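PDB 1G61: translation initiation factor 6 from Methanocaldococcus jannaschii, which binds to the 50S ribosomal subunit and prevents it from joining the 30S subunit to form the 70S initiation complex. Local coordinates for residues E79-I84 against V97-S102; E123-K128 against V139-I144; G187-G192 against L219-A224. All blocks are in the same frame, centred on the assembly; numbering follows the deposited sequence.

Contact 1 (E79-I84 against V97-S102); sequences EELDRI and VEIIKS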
loop_
_atom_site.group_PDB
_atom_site.type_symbol
_atom_site.label_atom_id
_atom_site.label_comp_id
_atom_site.label_asym_id
_atom_site.label_seq_id
_atom_site.Cartn_x
_atom_site.Cartn_y
_atom_site.Cartn_z
ATOM N N GLU A 79 18.560 3.604 -12.903
ATOM C CA GLU A 79 18.007 2.576 -13.804
ATOM C C GLU A 79 16.621 2.191 -13.326
ATOM O O GLU A 79 15.772 1.904 -14.172
ATOM C CB GLU A 79 18.926 1.350 -13.873
ATOM C CG GLU A 79 18.726 0.393 -15.035
ATOM C CD GLU A 79 19.824 -0.637 -15.246
ATOM O OE1 GLU A 79 19.589 -1.862 -15.062
ATOM O OE2 GLU A 79 20.976 -0.302 -15.626
ATOM N N GLU A 80 16.407 2.183 -12.010
ATOM C CA GLU A 80 15.064 1.847 -11.493
ATOM C C GLU A 80 14.056 2.919 -11.851
ATOM O O GLU A 80 12.944 2.632 -12.260
ATOM C CB GLU A 80 15.132 1.647 -9.974
ATOM C CG GLU A 80 16.039 0.484 -9.550
ATOM C CD GLU A 80 16.322 0.561 -8.066
ATOM O OE1 GLU A 80 16.144 1.603 -7.398
ATOM O OE2 GLU A 80 16.746 -0.476 -7.518
ATOM N N LEU A 81 14.442 4.185 -11.688
ATOM C CA LEU A 81 13.591 5.296 -12.051
ATOM C C LEU A 81 13.253 5.231 -13.538
ATOM O O LEU A 81 12.110 5.378 -13.932
ATOM C CB LEU A 81 14.319 6.611 -11.719
ATOM C CG LEU A 81 13.470 7.872 -11.704
ATOM C CD1 LEU A 81 12.316 7.739 -10.691
ATOM C CD2 LEU A 81 14.346 9.057 -11.353
ATOM N N ASP A 82 14.263 4.990 -14.373
ATOM C CA ASP A 82 14.051 4.849 -15.783
ATOM C C ASP A 82 13.047 3.722 -16.106
ATOM O O ASP A 82 12.133 3.911 -16.951
ATOM C CB ASP A 82 15.345 4.582 -16.551
ATOM C CG ASP A 82 16.268 5.773 -16.613
ATOM O OD1 ASP A 82 17.412 5.596 -17.101
ATOM O OD2 ASP A 82 15.900 6.892 -16.217
ATOM N N ARG A 83 13.200 2.571 -15.495
ATOM C CA ARG A 83 12.356 1.406 -15.674
ATOM C C ARG A 83 10.911 1.759 -15.303
ATOM O O ARG A 83 9.953 1.417 -16.021
ATOM C CB ARG A 83 12.820 0.215 -14.822
ATOM C CG ARG A 83 11.906 -1.007 -14.929
ATOM C CD ARG A 83 12.562 -2.238 -14.314
ATOM N NE ARG A 83 11.675 -3.383 -14.408
ATOM C CZ ARG A 83 11.363 -4.063 -15.539
ATOM N NH1 ARG A 83 11.880 -3.742 -16.712
ATOM N NH2 ARG A 83 10.496 -5.080 -15.440
ATOM N N ILE A 84 10.756 2.405 -14.157
ATOM C CA ILE A 84 9.399 2.776 -13.715
ATOM C C ILE A 84 8.772 3.799 -14.640
ATOM O O ILE A 84 7.608 3.621 -15.052
ATOM C CB ILE A 84 9.468 3.311 -12.271
ATOM C CG1 ILE A 84 9.854 2.209 -11.286
ATOM C CG2 ILE A 84 8.145 3.970 -11.862
ATOM C CD1 ILE A 84 10.278 2.697 -9.911
ATOM N N VAL A 97 5.575 11.613 -10.368
ATOM C CA VAL A 97 6.611 10.777 -9.764
ATOM C C VAL A 97 7.521 11.682 -8.930
ATOM O O VAL A 97 8.140 12.598 -9.448
ATOM C CB VAL A 97 7.392 10.018 -10.839
ATOM C CG1 VAL A 97 8.486 9.152 -10.206
ATOM C CG2 VAL A 97 6.384 9.192 -11.653
ATOM N N GLU A 98 7.573 11.407 -7.622
ATOM C CA GLU A 98 8.221 12.351 -6.690
ATOM C C GLU A 98 9.179 11.614 -5.791
ATOM O O GLU A 98 8.772 10.606 -5.164
ATOM C CB GLU A 98 7.137 13.070 -5.876
ATOM C CG GLU A 98 7.648 13.852 -4.692
ATOM C CD GLU A 98 8.466 15.080 -5.012
ATOM O OE1 GLU A 98 8.663 15.390 -6.212
ATOM O OE2 GLU A 98 8.921 15.769 -4.065
ATOM N N ILE A 99 10.442 12.041 -5.710
ATOM C CA ILE A 99 11.380 11.482 -4.743
ATOM C C ILE A 99 11.226 12.286 -3.451
ATOM O O ILE A 99 11.412 13.521 -3.419
ATOM C CB ILE A 99 12.817 11.535 -5.285
ATOM C CG1 ILE A 99 12.935 10.710 -6.590
ATOM C CG2 ILE A 99 13.791 11.114 -4.185
ATOM C CD1 ILE A 99 14.290 10.810 -7.273
ATOM N N ILE A 100 10.859 11.565 -2.391
ATOM C CA ILE A 100 10.743 12.127 -1.039
ATOM C C ILE A 100 12.088 11.890 -0.361
ATOM O O ILE A 100 12.460 10.738 -0.090
ATOM C CB ILE A 100 9.605 11.437 -0.275
ATOM C CG1 ILE A 100 8.229 11.651 -0.929
ATOM C CG2 ILE A 100 9.635 11.889 1.183
ATOM C CD1 ILE A 100 7.764 13.101 -0.982
ATOM N N LYS A 101 12.815 13.000 -0.157
ATOM C CA LYS A 101 14.198 12.873 0.274
ATOM C C LYS A 101 14.357 12.780 1.769
ATOM O O LYS A 101 15.214 13.390 2.421
ATOM C CB LYS A 101 14.990 14.083 -0.263
ATOM C CG LYS A 101 15.029 14.094 -1.781
ATOM C CD LYS A 101 15.762 15.303 -2.342
ATOM C CE LYS A 101 15.641 15.396 -3.854
ATOM N NZ LYS A 101 16.263 16.656 -4.394
ATOM N N SER A 102 13.525 11.971 2.395
ATOM C CA SER A 102 13.614 11.754 3.830
ATOM C C SER A 102 14.761 10.839 4.233
ATOM O O SER A 102 15.147 9.930 3.481
ATOM C CB SER A 102 12.245 11.160 4.276
ATOM O OG SER A 102 11.874 10.036 3.431
#

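Contact 2 (E123-K128 against V139-I144); sequences ELKDFK and VEIGTI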
loop_
_atom_site.group_PDB
_atom_site.type_symbol
_atom_site.label_atom_id
_atom_site.label_comp_id
_atom_site.label_asym_id
_atom_site.label_seq_id
_atom_site.Cartn_x
_atom_site.Cartn_y
_atom_site.Cartn_z
ATOM N N GLU A 123 7.077 11.701 11.576
ATOM C CA GLU A 123 8.479 11.806 11.143
ATOM C C GLU A 123 8.590 12.482 9.779
ATOM O O GLU A 123 9.651 13.075 9.522
ATOM C CB GLU A 123 9.107 10.416 11.055
ATOM C CG GLU A 123 10.613 10.402 10.881
ATOM C CD GLU A 123 11.246 9.039 10.979
ATOM O OE1 GLU A 123 10.516 8.043 11.090
ATOM O OE2 GLU A 123 12.482 8.965 10.898
ATOM N N LEU A 124 7.551 12.376 8.957
ATOM C CA LEU A 124 7.595 12.968 7.623
ATOM C C LEU A 124 6.952 14.347 7.573
ATOM O O LEU A 124 6.723 14.821 6.433
ATOM C CB LEU A 124 6.917 12.048 6.610
ATOM C CG LEU A 124 7.658 10.712 6.361
ATOM C CD1 LEU A 124 6.849 9.957 5.312
ATOM C CD2 LEU A 124 9.117 10.885 5.948
ATOM N N LYS A 125 6.683 14.982 8.703
ATOM C CA LYS A 125 5.966 16.270 8.675
ATOM C C LYS A 125 6.579 17.278 7.719
ATOM O O LYS A 125 5.835 18.026 7.042
ATOM C CB LYS A 125 5.872 16.845 10.110
ATOM C CG LYS A 125 5.468 18.326 10.087
ATOM C CD LYS A 125 5.188 18.800 11.524
ATOM C CE LYS A 125 4.700 20.233 11.489
ATOM N NZ LYS A 125 5.174 20.943 10.264
ATOM N N ASP A 126 7.906 17.349 7.615
ATOM C CA ASP A 126 8.477 18.420 6.783
ATOM C C ASP A 126 8.322 18.125 5.292
ATOM O O ASP A 126 8.625 18.978 4.453
ATOM C CB ASP A 126 9.940 18.658 7.152
ATOM C CG ASP A 126 10.101 19.182 8.563
ATOM O OD1 ASP A 126 9.199 19.925 9.040
ATOM O OD2 ASP A 126 11.116 18.874 9.183
ATOM N N PHE A 127 7.851 16.949 4.911
ATOM C CA PHE A 127 7.624 16.528 3.537
ATOM C C PHE A 127 6.130 16.583 3.190
ATOM O O PHE A 127 5.741 16.158 2.090
ATOM C CB PHE A 127 8.173 15.116 3.244
ATOM C CG PHE A 127 9.696 15.130 3.396
ATOM C CD1 PHE A 127 10.295 14.857 4.628
ATOM C CD2 PHE A 127 10.510 15.445 2.317
ATOM C CE1 PHE A 127 11.673 14.902 4.743
ATOM C CE2 PHE A 127 11.888 15.488 2.435
ATOM C CZ PHE A 127 12.451 15.258 3.666
ATOM N N LYS A 128 5.330 17.142 4.078
ATOM C CA LYS A 128 3.898 17.141 3.820
ATOM C C LYS A 128 3.530 17.805 2.496
ATOM O O LYS A 128 2.704 17.251 1.759
ATOM C CB LYS A 128 3.210 17.844 5.012
ATOM C CG LYS A 128 1.693 17.907 4.849
ATOM C CD LYS A 128 1.092 18.398 6.163
ATOM C CE LYS A 128 -0.403 18.215 6.256
ATOM N NZ LYS A 128 -1.038 19.306 5.476
ATOM N N VAL A 139 -3.808 15.548 3.018
ATOM C CA VAL A 139 -2.829 14.808 3.844
ATOM C C VAL A 139 -2.946 15.250 5.281
ATOM O O VAL A 139 -3.016 16.455 5.554
ATOM C CB VAL A 139 -1.389 15.077 3.334
ATOM C CG1 VAL A 139 -0.361 14.438 4.266
ATOM C CG2 VAL A 139 -1.248 14.521 1.906
ATOM N N GLU A 140 -3.029 14.300 6.210
ATOM C CA GLU A 140 -2.973 14.613 7.634
ATOM C C GLU A 140 -1.836 13.819 8.275
ATOM O O GLU A 140 -1.449 12.742 7.777
ATOM C CB GLU A 140 -4.292 14.222 8.339
ATOM C CG GLU A 140 -5.491 14.964 7.765
ATOM C CD GLU A 140 -5.386 16.465 7.877
ATOM O OE1 GLU A 140 -4.615 16.992 8.720
ATOM O OE2 GLU A 140 -6.093 17.189 7.131
ATOM N N ILE A 141 -1.304 14.329 9.377
ATOM C CA ILE A 141 -0.231 13.669 10.111
ATOM C C ILE A 141 -0.853 12.889 11.244
ATOM O O ILE A 141 -1.764 13.406 11.940
ATOM C CB ILE A 141 0.752 14.746 10.625
ATOM C CG1 ILE A 141 1.519 15.425 9.473
ATOM C CG2 ILE A 141 1.641 14.144 11.685
ATOM C CD1 ILE A 141 2.148 16.769 9.814
ATOM N N GLY A 142 -0.376 11.665 11.503
ATOM C CA GLY A 142 -0.898 10.991 12.706
ATOM C C GLY A 142 -0.348 9.590 12.789
ATOM O O GLY A 142 0.631 9.239 12.079
ATOM N N THR A 143 -0.969 8.800 13.654
ATOM C CA THR A 143 -0.541 7.436 13.982
ATOM C C THR A 143 -1.703 6.471 13.777
ATOM O O THR A 143 -2.814 6.931 13.509
ATOM C CB THR A 143 -0.051 7.368 15.439
ATOM O OG1 THR A 143 -1.071 7.925 16.287
ATOM C CG2 THR A 143 1.165 8.271 15.643
ATOM N N ILE A 144 -1.448 5.180 13.914
ATOM C CA ILE A 144 -2.467 4.137 13.915
ATOM C C ILE A 144 -2.220 3.273 15.131
ATOM O O ILE A 144 -1.131 2.688 15.202
ATOM C CB ILE A 144 -2.438 3.273 12.620
ATOM C CG1 ILE A 144 -2.731 4.073 11.372
ATOM C CG2 ILE A 144 -3.360 2.050 12.782
ATOM C CD1 ILE A 144 -4.186 4.239 11.060
HETATM O O HOH W 1 -3.465 19.644 5.099
#

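Contact 3 (G187-G192 against L219-A224); sequences GTANKG and LIIEDA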
loop_
_atom_site.group_PDB
_atom_site.type_symbol
_atom_site.label_atom_id
_atom_site.label_comp_id
_atom_site.label_asym_id
_atom_site.label_seq_id
_atom_site.Cartn_x
_atom_site.Cartn_y
_atom_site.Cartn_z
ATOM N N GLY A 187 -8.631 -5.689 12.480
ATOM C CA GLY A 187 -8.398 -7.138 12.598
ATOM C C GLY A 187 -6.916 -7.446 12.353
ATOM O O GLY A 187 -6.065 -6.566 12.253
ATOM N N THR A 188 -6.633 -8.737 12.282
ATOM C CA THR A 188 -5.268 -9.208 11.997
ATOM C C THR A 188 -5.203 -9.919 10.651
ATOM O O THR A 188 -6.218 -10.187 9.996
ATOM C CB THR A 188 -4.750 -10.135 13.112
ATOM O OG1 THR A 188 -5.674 -11.223 13.282
ATOM C CG2 THR A 188 -4.636 -9.398 14.447
ATOM N N ALA A 189 -3.974 -10.228 10.228
ATOM C CA ALA A 189 -3.782 -11.060 9.041
ATOM C C ALA A 189 -2.630 -12.027 9.324
ATOM O O ALA A 189 -1.932 -11.865 10.329
ATOM C CB ALA A 189 -3.513 -10.193 7.828
ATOM N N ASN A 190 -2.466 -13.007 8.456
ATOM C CA ASN A 190 -1.370 -13.951 8.618
ATOM C C ASN A 190 -1.363 -14.573 10.030
ATOM O O ASN A 190 -0.313 -14.730 10.627
ATOM C CB ASN A 190 -0.029 -13.322 8.280
ATOM C CG ASN A 190 0.254 -13.270 6.782
ATOM O OD1 ASN A 190 -0.318 -14.063 6.014
ATOM N ND2 ASN A 190 1.106 -12.346 6.366
ATOM N N LYS A 191 -2.501 -14.959 10.529
ATOM C CA LYS A 191 -2.616 -15.673 11.801
ATOM C C LYS A 191 -2.084 -14.833 12.956
ATOM O O LYS A 191 -1.261 -15.260 13.758
ATOM C CB LYS A 191 -1.922 -17.037 11.751
ATOM C CG LYS A 191 -2.426 -18.019 12.805
ATOM C CD LYS A 191 -1.482 -19.233 12.826
ATOM C CE LYS A 191 -1.986 -20.253 13.836
ATOM N NZ LYS A 191 -1.232 -21.514 13.786
ATOM N N GLY A 192 -2.666 -13.602 13.044
ATOM C CA GLY A 192 -2.420 -12.844 14.241
ATOM C C GLY A 192 -1.481 -11.681 14.087
ATOM O O GLY A 192 -1.233 -10.929 15.032
ATOM N N LEU A 219 -12.749 -13.219 6.762
ATOM C CA LEU A 219 -14.069 -12.616 6.852
ATOM C C LEU A 219 -14.023 -11.143 7.233
ATOM O O LEU A 219 -14.705 -10.266 6.706
ATOM C CB LEU A 219 -14.851 -13.449 7.882
ATOM C CG LEU A 219 -16.326 -13.164 7.984
ATOM C CD1 LEU A 219 -16.991 -13.299 6.623
ATOM C CD2 LEU A 219 -16.961 -14.139 8.984
ATOM N N ILE A 220 -13.223 -10.819 8.247
ATOM C CA ILE A 220 -13.075 -9.445 8.720
ATOM C C ILE A 220 -12.439 -8.576 7.651
ATOM O O ILE A 220 -12.832 -7.403 7.459
ATOM C CB ILE A 220 -12.354 -9.445 10.072
ATOM C CG1 ILE A 220 -13.304 -9.989 11.173
ATOM C CG2 ILE A 220 -11.847 -8.065 10.447
ATOM C CD1 ILE A 220 -12.616 -10.494 12.413
ATOM N N ILE A 221 -11.432 -9.083 6.928
ATOM C CA ILE A 221 -10.809 -8.326 5.832
ATOM C C ILE A 221 -11.818 -8.024 4.751
ATOM O O ILE A 221 -11.900 -6.879 4.256
ATOM C CB ILE A 221 -9.653 -9.159 5.275
ATOM C CG1 ILE A 221 -8.533 -9.273 6.316
ATOM C CG2 ILE A 221 -9.160 -8.584 3.942
ATOM C CD1 ILE A 221 -7.550 -10.411 6.034
ATOM N N GLU A 222 -12.619 -9.015 4.331
ATOM C CA GLU A 222 -13.624 -8.822 3.324
ATOM C C GLU A 222 -14.603 -7.704 3.710
ATOM O O GLU A 222 -14.894 -6.812 2.913
ATOM C CB GLU A 222 -14.433 -10.131 3.129
ATOM C CG GLU A 222 -13.711 -11.143 2.257
ATOM C CD GLU A 222 -14.209 -12.570 2.440
ATOM O OE1 GLU A 222 -15.272 -12.762 3.077
ATOM O OE2 GLU A 222 -13.524 -13.499 1.956
ATOM N N ASP A 223 -15.101 -7.762 4.939
ATOM C CA ASP A 223 -16.056 -6.766 5.428
ATOM C C ASP A 223 -15.437 -5.367 5.505
ATOM O O ASP A 223 -16.071 -4.395 5.116
ATOM C CB ASP A 223 -16.612 -7.130 6.819
ATOM C CG ASP A 223 -17.507 -8.349 6.803
ATOM O OD1 ASP A 223 -18.062 -8.711 5.744
ATOM O OD2 ASP A 223 -17.685 -8.938 7.898
ATOM N N ALA A 224 -14.182 -5.292 5.962
ATOM C CA ALA A 224 -13.544 -3.991 6.100
ATOM C C ALA A 224 -13.262 -3.321 4.774
ATOM O O ALA A 224 -13.313 -2.093 4.673
ATOM C CB ALA A 224 -12.232 -4.184 6.878
#

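Contact 1 (E79-I84 against V97-S102)
L81 of the helix meets V97 and I99 of the strand in a purely apolar contact within a beta-alpha-beta crossover: strand 69-73 leads into helix 78-90, and strand 96-100 returns parallel to the first. Such units build the alpha/beta barrel of IF6, a pentein fold. The closer part is the meeting of L81 with V97: the two side chains lie alongside each other, running in opposite senses, with CD1 of L81 4.1 Å from CG1 of V97. L81 holds CG anti to its own N (chi1 -165°), which swings the forked end of the leucine nearer the strand than its CB bond alone would suggest. Both side chains also touch L72 of the middle strand, 69-73, while I84 rests on L70. Branched aliphatic residues suit this seam because they fill it without polar atoms needing partners. On the same helix, buried E80 is turned to a different task: its carboxylate accepts hydrogen bonds from N of E77, G54 and G55, tying the start of the helix to a neighbouring loop. The L81-I99 end is looser, and L81, V97 and I99 all remain partly open to solvent, as befits a surface contact. E98, between V97 and I99, points away and packs on helix 128-135, as alternation along a strand requires. At the loose end, L81 CD2 comes within 4.4 Å of I99 CD1.

Contact 2 (E123-K128 against V139-I144)
I141 pushes its CD1 methyl against the aliphatic stems of K125 and K128, at the point where a beta-alpha-beta crossover turns from a 3-10 segment into helix 128-135 and then returns through strand 138-141. In this first shell CD1 of I141 is 3.7 Å from CG of K125 and 4.1 Å from CD of K128. K128 also runs alongside V139, its CG 4.1 Å from CG1 of the valine. With CG anti to the backbone N (chi1 180°), the lysine stem reaches across to the strand. Lysine suits this edge because its methylenes cover the two apolar side chains while the ammonium group at its end forms a salt bridge with E132, one helical turn on. Replacing K128 with an alanine would remove the stem and its charge, and would probably leave E132 without its mate and one flank of V139 and I141 uncovered. Further out, F127 at the N-cap position opens the helix. V139 and I141 both touch I120 of strand 117-120, and backbone hydrogen bonds join E140 to A118 and I120 of that parallel strand. Near its end the K128 chain bends at chi4 (-79°), and its CE lies 3.2 Å from O of V139.

Contact 3 (G187-G192 against L219-A224)
G187 and I220 bring a loop and a helix together, in a contact where helix 215-225, the last helix of the alpha/beta barrel, lies against the chain that leaves strand 183-186. Two kinds of interaction hold the parts together, and the backbone conformation of the loop allows them. The first is van der Waals packing. CG2 of I220 comes over the glycine, 4.2 Å from CA of G187; a CB on that residue would point at the helix and fall only 2.8 Å from the same methyl, so glycine suits the place. Deeper in, with CG1 of I221 turned away from the carbonyl carbon (chi1 -67°), the branch carrying CD1 extends toward the loop and ends 4.4 Å from CB of A189. The small alanine lets the isoleucine approach, and both residues also touch I200 of strand 200-202, so this side is the buried one. No hydrogen bond joins the two segments; the polar hold comes from E217, one turn before I221 on the same helix. Its carboxylate takes hydrogen bonds from N of K191 and N of G192 and bonds to OG1 of T188. N190 and K191 both have positive phi, and in G192, at phi 107°, a side chain would press on the carbonyl O of the preceding residue, so glycine fits. N190 is fastened in turn by its ND2 to O of P13. The last packing contact sets O of T188 4.2 Å from CD1 of I221.

The three contacts follow one another along the chain, each closing before the next opens. Contacts 1 and 2 belong to successive beta-alpha-beta units, each with its own three-stranded mixed sheet; their centres are about 20 Å apart, yet they touch, CZ of F127 lying 3.6 Å from O of K101 and CB of S102 equally near CD2 of L124. Contact 3, on helix 215-225 near the C-terminus, is on the opposite side of the chain's centre from contact 1, about 32 Å between centres. Contacts 2 and 3 approach to about 9 Å at their nearest atoms without touching. This spacing is consistent with alpha/beta units set around a common axis in a barrel shut by velcro closure, where the chain's two terminal parts meet.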